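Local coordinates for protein particle-associated lyase (Acinetobacter bacteriophage AP22, PDB 4Y9V) that probably cleaves the capsular polysaccharide of Acinetobacter baumannii as a trimeric phage tailspike, letting the virus degrade the capsule of its host, at residues V344-T349 with E361-D366; N390-T395 with C425-G430; T350-F355 with Y368-Q373; N296-A301 with H326-T331. All blocks are in the same frame, centred on the assembly; numbering follows the deposited sequence. Where two conformers were deposited one is given.

Contact 1: V344-T349 with E361-D366; sequences VYDHCT and EYSNCD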
# COMPACT_ATOMS: atom_id res chain seq x y z
N VAL A 344 -4.93 -10.43 2.54
CA VAL A 344 -4.46 -9.67 1.38
C VAL A 344 -3.07 -10.18 0.96
O VAL A 344 -2.21 -10.44 1.79
CB VAL A 344 -4.41 -8.17 1.67
CG1 VAL A 344 -3.61 -7.84 2.92
CG2 VAL A 344 -3.91 -7.34 0.44
N TYR A 345 -2.90 -10.24 -0.36
CA TYR A 345 -1.60 -10.27 -1.03
C TYR A 345 -1.38 -8.89 -1.66
O TYR A 345 -2.22 -8.44 -2.46
CB TYR A 345 -1.51 -11.33 -2.10
CG TYR A 345 -1.53 -12.77 -1.64
CD1 TYR A 345 -0.36 -13.45 -1.36
CD2 TYR A 345 -2.73 -13.47 -1.50
CE1 TYR A 345 -0.38 -14.78 -0.95
CE2 TYR A 345 -2.76 -14.79 -1.11
CZ TYR A 345 -1.57 -15.46 -0.82
OH TYR A 345 -1.52 -16.78 -0.46
N ASP A 346 -0.29 -8.23 -1.30
CA ASP A 346 0.03 -6.87 -1.76
C ASP A 346 1.41 -6.85 -2.34
O ASP A 346 2.37 -7.36 -1.75
CB ASP A 346 -0.06 -5.91 -0.57
CG ASP A 346 0.08 -4.45 -0.95
OD1 ASP A 346 -0.43 -4.02 -1.98
OD2 ASP A 346 0.61 -3.67 -0.13
N HIS A 347 1.57 -6.28 -3.55
CA HIS A 347 2.91 -6.18 -4.16
C HIS A 347 3.53 -7.56 -4.31
O HIS A 347 4.75 -7.74 -4.14
CB HIS A 347 3.81 -5.17 -3.42
CG HIS A 347 3.48 -3.74 -3.78
ND1 HIS A 347 2.80 -2.79 -3.10
CD2 HIS A 347 3.83 -3.16 -4.96
CE1 HIS A 347 2.78 -1.65 -3.85
NE2 HIS A 347 3.38 -1.88 -4.97
N CYS A 348 2.72 -8.55 -4.68
CA CYS A 348 3.17 -9.91 -4.94
C CYS A 348 3.05 -10.23 -6.42
O CYS A 348 2.34 -9.55 -7.17
CB CYS A 348 2.35 -10.92 -4.14
SG CYS A 348 2.53 -10.79 -2.34
N THR A 349 3.72 -11.29 -6.83
CA THR A 349 3.61 -11.84 -8.17
C THR A 349 3.13 -13.29 -8.04
O THR A 349 3.63 -14.03 -7.19
CB THR A 349 4.97 -11.79 -8.88
OG1 THR A 349 5.30 -10.40 -9.06
CG2 THR A 349 4.92 -12.46 -10.25
N GLU A 361 -8.31 -9.40 -0.54
CA GLU A 361 -7.77 -8.46 -1.53
C GLU A 361 -6.50 -8.99 -2.17
O GLU A 361 -5.65 -9.58 -1.49
CB GLU A 361 -7.48 -7.11 -0.84
CG GLU A 361 -6.93 -6.01 -1.74
CD GLU A 361 -6.94 -4.63 -1.11
OE1 GLU A 361 -6.84 -4.55 0.14
OE2 GLU A 361 -7.00 -3.64 -1.86
N TYR A 362 -6.37 -8.74 -3.47
CA TYR A 362 -5.08 -8.70 -4.16
C TYR A 362 -4.87 -7.25 -4.59
O TYR A 362 -5.74 -6.71 -5.30
CB TYR A 362 -5.00 -9.61 -5.39
CG TYR A 362 -4.98 -11.09 -5.07
CD1 TYR A 362 -6.14 -11.79 -4.79
CD2 TYR A 362 -3.78 -11.78 -5.03
CE1 TYR A 362 -6.11 -13.14 -4.50
CE2 TYR A 362 -3.74 -13.14 -4.74
CZ TYR A 362 -4.92 -13.83 -4.45
OH TYR A 362 -4.81 -15.15 -4.16
N SER A 363 -3.78 -6.64 -4.17
CA SER A 363 -3.49 -5.24 -4.51
C SER A 363 -2.07 -5.12 -5.02
O SER A 363 -1.15 -5.75 -4.49
CB SER A 363 -3.72 -4.32 -3.31
OG SER A 363 -3.00 -4.75 -2.17
N ASN A 364 -1.89 -4.27 -6.03
CA ASN A 364 -0.55 -3.97 -6.53
C ASN A 364 0.21 -5.25 -6.94
O ASN A 364 1.45 -5.25 -6.85
CB ASN A 364 0.26 -3.17 -5.50
CG ASN A 364 -0.47 -1.90 -5.13
OD1 ASN A 364 -0.77 -1.09 -5.99
ND2 ASN A 364 -0.79 -1.79 -3.84
N CYS A 365 -0.50 -6.25 -7.38
CA CYS A 365 0.11 -7.52 -7.74
C CYS A 365 0.27 -7.66 -9.26
O CYS A 365 -0.52 -7.11 -10.02
CB CYS A 365 -0.74 -8.72 -7.27
SG CYS A 365 -0.76 -8.97 -5.47
N ASP A 366 1.25 -8.46 -9.64
CA ASP A 366 1.43 -8.94 -11.01
C ASP A 366 0.80 -10.33 -11.06
O ASP A 366 1.29 -11.23 -10.37
CB ASP A 366 2.92 -9.04 -11.38
CG ASP A 366 3.58 -7.72 -11.69
OD1 ASP A 366 4.80 -7.75 -11.90
OD2 ASP A 366 2.84 -6.72 -11.76
O HOH W 1 3.70 -6.51 -8.00
O HOH W 2 6.67 -9.79 -11.27
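One face of the H347 imidazole is covered by N364, whose CB stands 3.3 Å from the ring centroid in a CH-pi contact, while the amide beyond it stacks at 17° to the ring. Y319 of the second subunit also meets this ring. The phenol rings of Y345 and Y362 run side by side in the same direction, their planes only 10° apart but slid so far that they barely overlap; CD2 of Y345 and CE2 of Y362 come within 3.4 Å. The tyrosine pair follows from the in-register parallel strands of successive coils of a right-handed beta-helix, the pectin-lyase-like fold, in which equivalent side chains stack rung upon rung. The hydroxyls end on other parts of the chain, Y345 on D335 O and Y362 on T354 O, and F355 packs edge-to-face on Y362. After 346 and 363 both strands turn a corner through H347 and N364, each with positive phi, and pairing resumes with D366 N to C348 O. At this corner C348 N donates to the sulfur SG of C365 at 3.6 Å. On the side of the sheet away from the tyrosines, D346 lies alongside N364. With CG anti to the backbone N (chi1 -173°), its OD1 takes ND2 of N364 at 2.9 Å on the syn lone pair, and OG of S363 at 2.7 Å from above the carboxylate plane.

Contact 2: N390-T395 with C425-G430; sequences NNTYYT and CINGVG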
# COMPACT_ATOMS: atom_id res chain seq x y z
N ASN A 390 -5.49 -1.99 -8.21
CA ASN A 390 -4.25 -1.58 -8.85
C ASN A 390 -3.34 -2.74 -9.22
O ASN A 390 -2.11 -2.60 -9.17
CB ASN A 390 -3.54 -0.50 -8.07
CG ASN A 390 -3.01 0.56 -8.98
OD1 ASN A 390 -2.92 0.40 -10.19
ND2 ASN A 390 -2.59 1.65 -8.38
N ASN A 391 -3.91 -3.87 -9.64
CA ASN A 391 -3.08 -4.98 -10.12
C ASN A 391 -2.74 -4.79 -11.61
O ASN A 391 -3.43 -4.08 -12.33
CB ASN A 391 -3.81 -6.31 -9.94
CG ASN A 391 -4.15 -6.58 -8.49
OD1 ASN A 391 -3.30 -6.49 -7.59
ND2 ASN A 391 -5.42 -6.92 -8.25
N THR A 392 -1.70 -5.52 -12.02
CA THR A 392 -1.34 -5.67 -13.43
C THR A 392 -1.61 -7.13 -13.80
O THR A 392 -1.11 -8.03 -13.14
CB THR A 392 0.11 -5.28 -13.67
OG1 THR A 392 0.27 -3.92 -13.27
CG2 THR A 392 0.45 -5.41 -15.13
N TYR A 393 -2.39 -7.32 -14.84
CA TYR A 393 -2.82 -8.65 -15.28
C TYR A 393 -2.18 -8.93 -16.63
O TYR A 393 -2.22 -8.09 -17.53
CB TYR A 393 -4.35 -8.72 -15.43
CG TYR A 393 -5.11 -8.23 -14.22
CD1 TYR A 393 -5.36 -6.88 -14.04
CD2 TYR A 393 -5.60 -9.12 -13.24
CE1 TYR A 393 -6.07 -6.39 -12.94
CE2 TYR A 393 -6.30 -8.65 -12.14
CZ TYR A 393 -6.53 -7.29 -11.99
OH TYR A 393 -7.18 -6.86 -10.85
N TYR A 394 -1.60 -10.12 -16.77
CA TYR A 394 -0.94 -10.51 -18.04
C TYR A 394 -1.70 -11.66 -18.62
O TYR A 394 -1.67 -12.76 -18.04
CB TYR A 394 0.51 -10.88 -17.73
CG TYR A 394 1.38 -9.73 -17.30
CD1 TYR A 394 1.82 -8.84 -18.27
CD2 TYR A 394 1.72 -9.46 -15.99
CE1 TYR A 394 2.62 -7.74 -17.94
CE2 TYR A 394 2.50 -8.36 -15.66
CZ TYR A 394 2.94 -7.51 -16.64
OH TYR A 394 3.71 -6.40 -16.30
N THR A 395 -2.40 -11.48 -19.72
CA THR A 395 -3.24 -12.48 -20.35
C THR A 395 -2.81 -12.74 -21.77
O THR A 395 -2.16 -11.91 -22.42
CB THR A 395 -4.75 -12.13 -20.33
OG1 THR A 395 -5.03 -11.12 -21.32
CG2 THR A 395 -5.21 -11.67 -18.97
N CYS A 425 -4.02 -2.37 -14.67
CA CYS A 425 -3.64 -2.48 -16.07
C CYS A 425 -3.88 -3.92 -16.53
O CYS A 425 -3.25 -4.85 -16.02
CB CYS A 425 -2.17 -2.11 -16.20
SG CYS A 425 -1.58 -2.23 -17.90
N ILE A 426 -4.77 -4.09 -17.50
CA ILE A 426 -5.12 -5.39 -18.02
C ILE A 426 -4.48 -5.52 -19.41
O ILE A 426 -4.83 -4.78 -20.32
CB ILE A 426 -6.66 -5.57 -18.11
CG1 ILE A 426 -7.35 -5.32 -16.76
CG2 ILE A 426 -6.97 -6.96 -18.66
CD1 ILE A 426 -8.83 -5.11 -16.86
N ASN A 427 -3.53 -6.45 -19.53
CA ASN A 427 -2.77 -6.65 -20.74
C ASN A 427 -3.21 -7.90 -21.47
O ASN A 427 -3.41 -8.95 -20.85
CB ASN A 427 -1.28 -6.85 -20.41
CG ASN A 427 -0.66 -5.65 -19.82
OD1 ASN A 427 -0.39 -4.67 -20.51
ND2 ASN A 427 -0.38 -5.67 -18.56
N GLY A 428 -3.30 -7.82 -22.80
CA GLY A 428 -3.45 -8.97 -23.63
C GLY A 428 -4.18 -8.67 -24.91
O GLY A 428 -4.42 -7.51 -25.25
N VAL A 429 -4.54 -9.71 -25.63
CA VAL A 429 -5.28 -9.58 -26.89
C VAL A 429 -6.78 -9.60 -26.70
O VAL A 429 -7.51 -9.01 -27.53
CB VAL A 429 -4.82 -10.65 -27.90
CG1 VAL A 429 -3.40 -10.35 -28.34
CG2 VAL A 429 -5.05 -12.06 -27.42
N GLY A 430 -7.27 -10.30 -25.68
CA GLY A 430 -8.74 -10.46 -25.54
C GLY A 430 -9.31 -11.29 -26.67
O GLY A 430 -8.67 -12.23 -27.17
O HOH W 3 -5.75 -12.01 -23.92
O HOH W 4 -1.75 -11.41 -25.18
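Y394 and N427 lie side by side on one side of the paired strands, phenol ring and amide 12° from parallel, with CE1 of Y394 3.7 Å from ND2 of N427. The amide is held there by the facing strand: ND2 donates to Y393 O at 3.2 Å from above the carbonyl plane, while N427 N reaches the same oxygen from the opposite face, so one carbonyl is gripped twice by one residue. CG2 of T392 crosses the amide obliquely, 3.5 Å from ND2. On the other side of the sheet Y393 slants across I426, CD1 touching CG1 at 3.7 Å; ND2 of N391 donates to its hydroxyl, which lies almost exactly in the N391 amide plane, while OD1 of N391 takes C365 N of the neighbouring coil. Further along, T395 turns OG1 between its backbone N and carbonyl carbon (chi1 76°), where it gives a 2.7 Å hydrogen bond to N427 O beside the one from T395 N. Water 3 links the same hydroxyl to G430 N, tying the start of the loop to the strand end. K387 of the second subunit binds OD1 of N390. The parallel strand segments 391-394 and 425-427, their axes 4.8 Å apart and 5° from parallel, are adjacent rungs of a pectin-lyase-like beta-helix.

Contact 3: T350-F355 with Y368-Q373; sequences TNYATF and YEREGQ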
# COMPACT_ATOMS: atom_id res chain seq x y z
N THR A 350 2.18 -13.66 -8.91
CA THR A 350 1.65 -15.03 -8.91
C THR A 350 1.21 -15.37 -10.31
O THR A 350 0.76 -14.52 -11.08
CB THR A 350 0.48 -15.16 -7.91
OG1 THR A 350 -0.03 -16.50 -7.96
CG2 THR A 350 -0.61 -14.15 -8.09
N ASN A 351 1.29 -16.66 -10.64
CA ASN A 351 0.50 -17.21 -11.76
C ASN A 351 -0.83 -17.66 -11.17
O ASN A 351 -0.86 -18.54 -10.29
CB ASN A 351 1.20 -18.36 -12.48
CG ASN A 351 1.58 -19.54 -11.61
OD1 ASN A 351 2.38 -19.39 -10.68
ND2 ASN A 351 1.06 -20.70 -11.92
N TYR A 352 -1.91 -17.02 -11.63
CA TYR A 352 -3.28 -17.30 -11.21
C TYR A 352 -3.47 -16.90 -9.74
O TYR A 352 -2.55 -16.52 -9.03
CB TYR A 352 -3.69 -18.74 -11.51
CG TYR A 352 -5.14 -19.08 -11.65
CD1 TYR A 352 -5.97 -18.38 -12.53
CD2 TYR A 352 -5.71 -20.17 -10.99
CE1 TYR A 352 -7.31 -18.72 -12.73
CE2 TYR A 352 -7.01 -20.55 -11.22
CZ TYR A 352 -7.80 -19.85 -12.08
OH TYR A 352 -9.09 -20.29 -12.31
N ALA A 353 -4.71 -16.98 -9.27
CA ALA A 353 -5.03 -16.53 -7.91
C ALA A 353 -6.37 -17.10 -7.51
O ALA A 353 -7.32 -17.04 -8.30
CB ALA A 353 -5.08 -15.00 -7.86
N THR A 354 -6.47 -17.60 -6.28
CA THR A 354 -7.73 -18.00 -5.69
C THR A 354 -8.10 -17.02 -4.57
O THR A 354 -7.24 -16.46 -3.89
CB THR A 354 -7.67 -19.45 -5.16
OG1 THR A 354 -6.60 -19.50 -4.25
CG2 THR A 354 -7.52 -20.46 -6.28
N PHE A 355 -9.41 -16.78 -4.41
CA PHE A 355 -9.85 -15.57 -3.67
C PHE A 355 -10.54 -15.81 -2.34
O PHE A 355 -10.97 -14.86 -1.71
CB PHE A 355 -10.73 -14.69 -4.57
CG PHE A 355 -10.42 -13.22 -4.57
CD1 PHE A 355 -10.84 -12.45 -5.66
CD2 PHE A 355 -9.76 -12.57 -3.52
CE1 PHE A 355 -10.61 -11.08 -5.69
CE2 PHE A 355 -9.53 -11.22 -3.57
CZ PHE A 355 -9.96 -10.46 -4.64
N TYR A 368 -0.42 -13.40 -13.48
CA TYR A 368 -0.37 -14.05 -14.77
C TYR A 368 -1.58 -14.97 -14.98
O TYR A 368 -1.98 -15.72 -14.09
CB TYR A 368 0.90 -14.89 -14.96
CG TYR A 368 2.16 -14.06 -14.95
CD1 TYR A 368 2.65 -13.39 -16.04
CD2 TYR A 368 2.86 -13.99 -13.77
CE1 TYR A 368 3.83 -12.61 -15.99
CE2 TYR A 368 4.01 -13.26 -13.67
CZ TYR A 368 4.47 -12.57 -14.78
OH TYR A 368 5.65 -11.85 -14.68
N GLU A 369 -2.11 -14.95 -16.18
CA GLU A 369 -3.22 -15.80 -16.53
C GLU A 369 -2.79 -17.26 -16.49
O GLU A 369 -1.70 -17.61 -16.95
CB GLU A 369 -3.69 -15.45 -17.95
CG GLU A 369 -5.04 -16.05 -18.29
CD GLU A 369 -5.51 -15.88 -19.72
OE1 GLU A 369 -4.70 -15.55 -20.60
OE2 GLU A 369 -6.70 -16.17 -19.92
N ARG A 370 -3.66 -18.15 -16.00
CA ARG A 370 -3.40 -19.58 -16.12
C ARG A 370 -3.57 -20.03 -17.57
O ARG A 370 -4.27 -19.39 -18.39
CB ARG A 370 -4.29 -20.40 -15.18
CG ARG A 370 -5.79 -20.40 -15.55
CD ARG A 370 -6.52 -21.54 -14.88
NE ARG A 370 -7.92 -21.50 -15.32
CZ ARG A 370 -8.85 -22.38 -14.97
NH1 ARG A 370 -8.54 -23.40 -14.18
NH2 ARG A 370 -10.08 -22.23 -15.39
N GLU A 371 -2.99 -21.17 -17.91
CA GLU A 371 -3.15 -21.75 -19.24
C GLU A 371 -4.60 -22.02 -19.56
O GLU A 371 -5.04 -21.89 -20.71
CB GLU A 371 -2.31 -23.01 -19.40
CG GLU A 371 -0.80 -22.77 -19.26
CD GLU A 371 -0.28 -21.75 -20.24
OE1 GLU A 371 -0.41 -21.97 -21.48
OE2 GLU A 371 0.18 -20.68 -19.87
N GLY A 372 -5.37 -22.42 -18.53
CA GLY A 372 -6.77 -22.76 -18.67
C GLY A 372 -7.75 -21.57 -18.73
O GLY A 372 -8.96 -21.82 -18.69
N GLN A 373 -7.23 -20.37 -18.84
CA GLN A 373 -7.92 -19.08 -18.97
C GLN A 373 -8.25 -18.46 -17.61
O GLN A 373 -8.70 -19.14 -16.67
CB GLN A 373 -9.22 -19.11 -19.78
CG GLN A 373 -9.06 -19.68 -21.18
CD GLN A 373 -10.21 -19.32 -22.07
OE1 GLN A 373 -11.24 -18.77 -21.62
NE2 GLN A 373 -10.09 -19.63 -23.36
O HOH W 5 -10.30 -18.98 -14.29
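Y352 and R370 run alongside each other in the same direction, the arginine laid over one face of the phenol ring. From R370 CB, which sits 3.7 Å from CD1 of Y352, the chain passes to CG over the CD1-CE1 side of the ring. Next comes CD, 3.7 Å from the ring centroid and 18° off its normal, a CH-pi contact displaced toward the rim. NE then moves beyond the ring: it donates to Q373 O at 2.8 Å, nearly in the guanidinium plane, bracing the type I turn from R370 to Q373. CZ lies 3.4 Å from Y352 OH, which stands over the centre of the guanidinium, the two planes 6° apart, and the end nitrogens NH1 and NH2 flank the same hydroxyl at slightly longer range. The chain can follow the ring because it is extended from CG to NE. These residues belong to loops leaving successive coils of the beta-helix, just past the parallel pairing of N351 with Y368, where Y368 N donates to T350 O and Y352 N to Y368 O. The loop at Y352 is further fixed by T350 OG1, a donor to Y352 O and a partner of A334 N. Water 5, in the plane of the Y352 ring, joins Y352 OH to Q373 O, to which it donates over 2.9 Å.

Contact 4: N296-A301 with H326-T331; sequences NSTRHA and HSETDT. With SO4 (sulfate ion), chain K.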
# COMPACT_ATOMS: atom_id res chain seq x y z
N ASN A 296 8.07 -21.61 -4.36
CA ASN A 296 7.72 -22.38 -5.55
C ASN A 296 7.22 -23.75 -5.13
O ASN A 296 7.72 -24.36 -4.17
CB ASN A 296 8.94 -22.54 -6.45
CG ASN A 296 9.37 -21.23 -7.04
OD1 ASN A 296 8.55 -20.42 -7.45
ND2 ASN A 296 10.66 -21.03 -7.16
N SER A 297 6.22 -24.26 -5.85
CA SER A 297 5.63 -25.55 -5.50
C SER A 297 5.04 -26.22 -6.71
O SER A 297 4.65 -25.58 -7.69
CB SER A 297 4.53 -25.28 -4.46
OG SER A 297 3.89 -26.48 -4.10
N THR A 298 4.83 -27.55 -6.62
CA THR A 298 4.03 -28.24 -7.61
C THR A 298 2.64 -27.60 -7.74
O THR A 298 2.14 -27.46 -8.86
CB THR A 298 3.90 -29.74 -7.27
OG1 THR A 298 5.23 -30.27 -7.27
CG2 THR A 298 3.02 -30.48 -8.25
N ARG A 299 2.02 -27.30 -6.60
CA ARG A 299 0.73 -26.61 -6.56
C ARG A 299 0.94 -25.27 -5.83
O ARG A 299 1.89 -24.57 -6.14
CB ARG A 299 -0.41 -27.51 -6.06
CG ARG A 299 -0.57 -28.76 -6.89
CD ARG A 299 -1.79 -29.60 -6.55
NE ARG A 299 -3.02 -28.88 -6.82
CZ ARG A 299 -3.86 -28.37 -5.96
NH1 ARG A 299 -3.69 -28.48 -4.65
NH2 ARG A 299 -4.94 -27.71 -6.40
N HIS A 300 0.04 -24.88 -4.94
CA HIS A 300 0.14 -23.54 -4.37
C HIS A 300 1.49 -23.35 -3.66
O HIS A 300 1.94 -24.19 -2.89
CB HIS A 300 -0.99 -23.27 -3.40
CG HIS A 300 -2.35 -23.50 -3.94
ND1 HIS A 300 -2.85 -22.92 -5.07
CD2 HIS A 300 -3.39 -24.22 -3.43
CE1 HIS A 300 -4.10 -23.28 -5.29
NE2 HIS A 300 -4.46 -24.08 -4.31
N ALA A 301 2.10 -22.19 -3.91
CA ALA A 301 3.34 -21.83 -3.24
C ALA A 301 3.11 -21.43 -1.79
O ALA A 301 3.81 -21.90 -0.91
CB ALA A 301 4.04 -20.76 -4.04
N HIS A 326 4.87 -19.08 -7.09
CA HIS A 326 4.56 -19.79 -8.32
C HIS A 326 4.29 -21.27 -8.11
O HIS A 326 4.92 -21.94 -7.29
CB HIS A 326 5.68 -19.61 -9.37
CG HIS A 326 5.72 -18.20 -9.88
ND1 HIS A 326 4.65 -17.65 -10.57
CD2 HIS A 326 6.62 -17.20 -9.85
CE1 HIS A 326 4.97 -16.39 -10.90
NE2 HIS A 326 6.15 -16.09 -10.48
N SER A 327 3.32 -21.76 -8.91
CA SER A 327 3.03 -23.17 -9.00
C SER A 327 3.51 -23.70 -10.35
O SER A 327 3.35 -23.02 -11.39
CB SER A 327 1.54 -23.47 -8.84
OG SER A 327 0.80 -22.95 -9.93
N GLU A 328 4.02 -24.92 -10.36
CA GLU A 328 4.44 -25.57 -11.62
C GLU A 328 3.25 -26.07 -12.41
O GLU A 328 3.23 -25.91 -13.66
CB GLU A 328 5.39 -26.73 -11.22
CG GLU A 328 5.83 -27.57 -12.43
CD GLU A 328 4.96 -28.75 -12.71
OE1 GLU A 328 4.63 -29.48 -11.75
OE2 GLU A 328 4.75 -29.04 -13.92
N THR A 329 2.27 -26.69 -11.75
CA THR A 329 1.03 -27.03 -12.40
C THR A 329 0.19 -25.76 -12.60
O THR A 329 0.49 -24.70 -12.09
CB THR A 329 0.24 -28.08 -11.60
OG1 THR A 329 -0.18 -27.53 -10.36
CG2 THR A 329 1.04 -29.37 -11.41
N ASP A 330 -0.93 -25.92 -13.32
CA ASP A 330 -1.73 -24.76 -13.73
C ASP A 330 -2.73 -24.27 -12.70
O ASP A 330 -3.71 -23.64 -13.09
CB ASP A 330 -2.41 -25.04 -15.06
CG ASP A 330 -2.84 -23.78 -15.80
OD1 ASP A 330 -2.01 -22.83 -15.84
OD2 ASP A 330 -3.96 -23.78 -16.37
N THR A 331 -2.47 -24.46 -11.44
CA THR A 331 -3.20 -23.81 -10.35
C THR A 331 -2.54 -22.46 -10.05
O THR A 331 -1.85 -21.91 -10.89
CB THR A 331 -3.35 -24.76 -9.17
OG1 THR A 331 -4.23 -24.18 -8.20
CG2 THR A 331 -2.05 -25.11 -8.49
S SO4 K . -6.81 -26.63 -3.43
O1 SO4 K . -7.91 -26.74 -2.48
O2 SO4 K . -6.88 -25.32 -4.10
O3 SO4 K . -6.99 -27.71 -4.41
O4 SO4 K . -5.47 -26.75 -2.82
O HOH W 6 6.49 -29.85 -9.70
O HOH W 7 -2.75 -28.47 -9.73
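Two short parallel strands pair N296 with H326 and S297 with S327, through S297 N to H326 O and E328 N to S297 O, before both chains bend into loops. There T298 O receives two donors from one residue, T329 N at 3.0 Å and T329 OG1 at 2.8 Å. The T329 hydroxyl, between its backbone N and carbonyl carbon (chi1 66°), also accepts from water 7, which takes the N-H of R299 NE. Methyl CG2 of T331 packs against CB of R299 at 3.8 Å, and the H300 side chain crosses that of T331 at about a right angle. Beyond them R299 and H300 bind a sulfate, probably from the crystallisation liquor: H300 NE2 points almost straight at O2 (2.7 Å), and R299 brings the edge of its guanidinium, NH1 to O4 at 3.1 Å and NH2 to O3 at 2.9 Å. Y278 and R166, both of the glycan pocket, complete the site, and the R299 side chain is about 6 Å from a bound mannuronic acid residue of the glycan. On the opposite flank E328 forms a salt bridge with K186 and N296 a hydrogen bond with E176, both of the second subunit. Strand 293-297 sits between strands 268-269 and 323-327 of the beta-helix, with 349-351 the next rung.

Overall arrangement
All four contacts join neighbouring coils of one beta-helix, and all reach the second subunit. Contacts 1 and 3 are buried, contacts 2 and 4 partly so. Contacts 1 and 3 interleave along the chain and share a backbone ladder, D366 O receiving T350 N. Contact 2 continues the stack, C365 O accepting T392 N and Y394 O accepting E369 N. Contact 4 meets contact 3 through H326 ND1 with N351 OD1, yet stays about 9 Å from contact 2 at the nearest atoms. Chemistry follows place: slid-apart tyrosines and a buried carboxylate in contact 1, carbonyls each gripped by two donors in contact 2, arginine on tyrosine in contact 3, and anion binding beside the glycan in contact 4.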